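Local structure of serine Recombinase (Sulfolobus solfataricus, 3LHF) at residues Tyr70-Val75 and Glu102-Glu107. The protein probably binds DNA and carries out strand exchange as a serine recombinase of a transposon, the deposited chain holding the resolvase-type catalytic domain without the preceding helix-turn-helix part. The protein carries 1 engineered substitution. Residues are numbered along the deposited sequence; the frame is centred on the assembly and turned at random.
Sequences YPDRLV and EEELVE
Arg73 is shared by two carboxylates, Asp72 beside it in the chain and Glu104 across the contact, which makes a largely buried salt-bridge network of three side chains. The first side-chain bond of Arg73 points away from helix 102-122, but bends at chi2 and chi3 bring the guanidinium back toward it. Arg73 NH1 meets Asp72 OD1 at 2.8 Å, and Arg73 NH2 reaches Glu104 OE2 at 3.1 Å. The second bridge is oblique: guanidinium and carboxylate planes stand 75° apart, unlike a flat, two-pronged pair. Glu104 extends from its helix with CG anti to the backbone N (chi1 -163°), then turns at chi2; Glu104 CG lies 3.4 Å from Asp72 OD1. Asp72 OD1 and Glu104 OE2 are like charges 4.3 Å apart, a closeness that the arginine probably eases. Glu104 OE2 is also hydrogen-bonded to Ser11 OG, and Arg9 bonds to the backbone carbonyls of Asp72 and Arg73. By family resemblance this is probably the active-site region, Ser11 holding the position of the resolvase nucleophile. The contact ties helix 71-74 to the start of helix 102-122, where Leu105 packs on Phe116 of the second subunit. Replacing Glu104 with an alanine would probably cost Arg73 NH2 its mate across the contact and leave the guanidinium freer to turn about its Asp72 bridge. Two carboxylates holding separate nitrogens of one guanidinium probably fix how it is turned.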
ATOM      1  N   TYR D  70      12.796  10.747   0.195  1.00 48.04           N
ATOM      2  CA  TYR D  70      12.648   9.580   1.031  1.00 48.23           C
ATOM      3  C   TYR D  70      11.660   8.664   0.335  1.00 49.03           C
ATOM      4  O   TYR D  70      10.863   9.108  -0.449  1.00 49.65           O
ATOM      5  CB  TYR D  70      12.082   9.942   2.397  1.00 52.59           C
ATOM      6  CG  TYR D  70      12.755  11.056   3.137  1.00 54.46           C
ATOM      7  CD1 TYR D  70      13.996  10.898   3.705  1.00 55.47           C
ATOM      8  CD2 TYR D  70      12.129  12.251   3.304  1.00 56.37           C
ATOM      9  CE1 TYR D  70      14.589  11.906   4.387  1.00 56.85           C
ATOM     10  CE2 TYR D  70      12.710  13.249   3.983  1.00 59.03           C
ATOM     11  CZ  TYR D  70      13.936  13.081   4.522  1.00 60.49           C
ATOM     12  OH  TYR D  70      14.496  14.117   5.194  1.00 64.84           O
ATOM     13  N   PRO D  71      11.678   7.388   0.653  1.00 47.78           N
ATOM     14  CA  PRO D  71      10.698   6.473   0.086  1.00 48.75           C
ATOM     15  C   PRO D  71       9.320   6.838   0.599  1.00 52.18           C
ATOM     16  O   PRO D  71       8.319   6.514   0.019  1.00 53.98           O
ATOM     17  CB  PRO D  71      11.152   5.136   0.608  1.00 47.35           C
ATOM     18  CG  PRO D  71      12.542   5.300   0.804  1.00 48.09           C
ATOM     19  CD  PRO D  71      12.749   6.652   1.312  1.00 44.79           C
ATOM     20  N   ASP D  72       9.334   7.582   1.683  1.00 53.79           N
ATOM     21  CA  ASP D  72       8.187   8.028   2.429  1.00 52.02           C
ATOM     22  C   ASP D  72       7.338   8.851   1.501  1.00 50.45           C
ATOM     23  O   ASP D  72       6.136   8.817   1.523  1.00 44.44           O
ATOM     24  CB  ASP D  72       8.730   8.968   3.500  1.00 53.20           C
ATOM     25  CG  ASP D  72       7.894   9.025   4.732  1.00 54.84           C
ATOM     26  OD1 ASP D  72       6.775   9.500   4.690  1.00 56.87           O
ATOM     27  OD2 ASP D  72       8.388   8.650   5.780  1.00 60.27           O
ATOM     28  N   ARG D  73       8.010   9.626   0.690  1.00 50.49           N
ATOM     29  CA  ARG D  73       7.327  10.577  -0.093  1.00 49.26           C
ATOM     30  C   ARG D  73       6.381   9.846  -1.002  1.00 50.23           C
ATOM     31  O   ARG D  73       5.280  10.282  -1.177  1.00 54.82           O
ATOM     32  CB  ARG D  73       8.326  11.380  -0.901  1.00 48.93           C
ATOM     33  CG  ARG D  73       8.847  12.616  -0.227  1.00 46.41           C
ATOM     34  CD  ARG D  73       9.008  12.416   1.204  1.00 50.66           C
ATOM     35  NE  ARG D  73       8.159  13.292   1.971  1.00 47.16           N
ATOM     36  CZ  ARG D  73       7.700  13.008   3.172  1.00 46.72           C
ATOM     37  NH1 ARG D  73       8.019  11.883   3.748  1.00 51.11           N
ATOM     38  NH2 ARG D  73       6.926  13.858   3.798  1.00 49.15           N
ATOM     39  N   LEU D  74       6.796   8.739  -1.603  1.00 51.56           N
ATOM     40  CA  LEU D  74       5.856   8.038  -2.451  1.00 47.10           C
ATOM     41  C   LEU D  74       4.684   7.341  -1.784  1.00 47.12           C
ATOM     42  O   LEU D  74       3.564   7.633  -2.110  1.00 51.00           O
ATOM     43  CB  LEU D  74       6.598   7.015  -3.283  1.00 47.21           C
ATOM     44  CG  LEU D  74       7.372   7.562  -4.454  1.00 49.64           C
ATOM     45  CD1 LEU D  74       8.149   6.468  -5.076  1.00 50.45           C
ATOM     46  CD2 LEU D  74       6.455   8.201  -5.438  1.00 43.73           C
ATOM     47  N   VAL D  75       4.942   6.402  -0.888  1.00 45.55           N
ATOM     48  CA  VAL D  75       3.875   5.741  -0.145  1.00 47.28           C
ATOM     49  C   VAL D  75       4.315   5.239   1.211  1.00 50.50           C
ATOM     50  O   VAL D  75       5.480   4.988   1.420  1.00 49.79           O
ATOM     51  CB  VAL D  75       3.357   4.535  -0.891  1.00 48.56           C
ATOM     52  CG1 VAL D  75       2.279   4.918  -1.846  1.00 44.81           C
ATOM     53  CG2 VAL D  75       4.479   3.828  -1.578  1.00 47.23           C
ATOM     54  N   GLU D 102      10.770  10.757  11.727  1.00 62.84           N
ATOM     55  CA  GLU D 102       9.875  10.421  12.821  1.00 61.90           C
ATOM     56  C   GLU D 102       8.520  11.064  12.874  1.00 59.69           C
ATOM     57  O   GLU D 102       7.545  10.377  13.038  1.00 60.53           O
ATOM     58  CB  GLU D 102      10.559  10.729  14.139  1.00 67.53           C
ATOM     59  CG  GLU D 102      10.098   9.879  15.287  1.00 67.48           C
ATOM     60  CD  GLU D 102      10.729  10.293  16.575  1.00 70.34           C
ATOM     61  OE1 GLU D 102       9.999  10.549  17.528  1.00 74.11           O
ATOM     62  OE2 GLU D 102      11.954  10.379  16.637  1.00 65.77           O
ATOM     63  N   GLU D 103       8.427  12.371  12.752  1.00 60.99           N
ATOM     64  CA  GLU D 103       7.130  12.999  12.900  1.00 59.82           C
ATOM     65  C   GLU D 103       6.186  12.497  11.832  1.00 61.15           C
ATOM     66  O   GLU D 103       5.021  12.291  12.077  1.00 63.02           O
ATOM     67  CB  GLU D 103       7.233  14.514  12.867  1.00 59.31           C
ATOM     68  N   GLU D 104       6.703  12.295  10.642  1.00 58.48           N
ATOM     69  CA  GLU D 104       5.911  11.786   9.559  1.00 59.19           C
ATOM     70  C   GLU D 104       5.386  10.378   9.802  1.00 56.96           C
ATOM     71  O   GLU D 104       4.291  10.067   9.436  1.00 54.77           O
ATOM     72  CB  GLU D 104       6.703  11.867   8.264  1.00 60.41           C
ATOM     73  CG  GLU D 104       5.872  11.750   7.026  1.00 60.88           C
ATOM     74  CD  GLU D 104       5.434  13.068   6.456  1.00 60.89           C
ATOM     75  OE1 GLU D 104       5.926  14.119   6.862  1.00 63.85           O
ATOM     76  OE2 GLU D 104       4.576  13.049   5.587  1.00 61.44           O
ATOM     77  N   LEU D 105       6.182   9.521  10.408  1.00 58.54           N
ATOM     78  CA  LEU D 105       5.751   8.175  10.702  1.00 51.93           C
ATOM     79  C   LEU D 105       4.602   8.128  11.678  1.00 52.95           C
ATOM     80  O   LEU D 105       3.682   7.377  11.495  1.00 53.81           O
ATOM     81  CB  LEU D 105       6.903   7.363  11.248  1.00 52.96           C
ATOM     82  CG  LEU D 105       7.224   5.985  10.682  1.00 52.91           C
ATOM     83  CD1 LEU D 105       7.864   5.123  11.710  1.00 48.44           C
ATOM     84  CD2 LEU D 105       6.058   5.311  10.075  1.00 49.22           C
ATOM     85  N   VAL D 106       4.662   8.933  12.716  1.00 49.59           N
ATOM     86  CA  VAL D 106       3.628   8.942  13.735  1.00 56.60           C
ATOM     87  C   VAL D 106       2.285   9.364  13.207  1.00 55.61           C
ATOM     88  O   VAL D 106       1.271   8.805  13.548  1.00 53.00           O
ATOM     89  CB  VAL D 106       3.989   9.851  14.906  1.00 62.20           C
ATOM     90  CG1 VAL D 106       2.999   9.675  16.031  1.00 55.70           C
ATOM     91  CG2 VAL D 106       5.388   9.554  15.380  1.00 59.84           C
ATOM     92  N   GLU D 107       2.305  10.364  12.358  1.00 56.65           N
ATOM     93  CA  GLU D 107       1.113  10.893  11.780  1.00 53.04           C
ATOM     94  C   GLU D 107       0.445   9.801  11.006  1.00 50.65           C
ATOM     95  O   GLU D 107      -0.749   9.643  11.039  1.00 48.54           O
ATOM     96  CB  GLU D 107       1.517  12.001  10.830  1.00 52.50           C
TER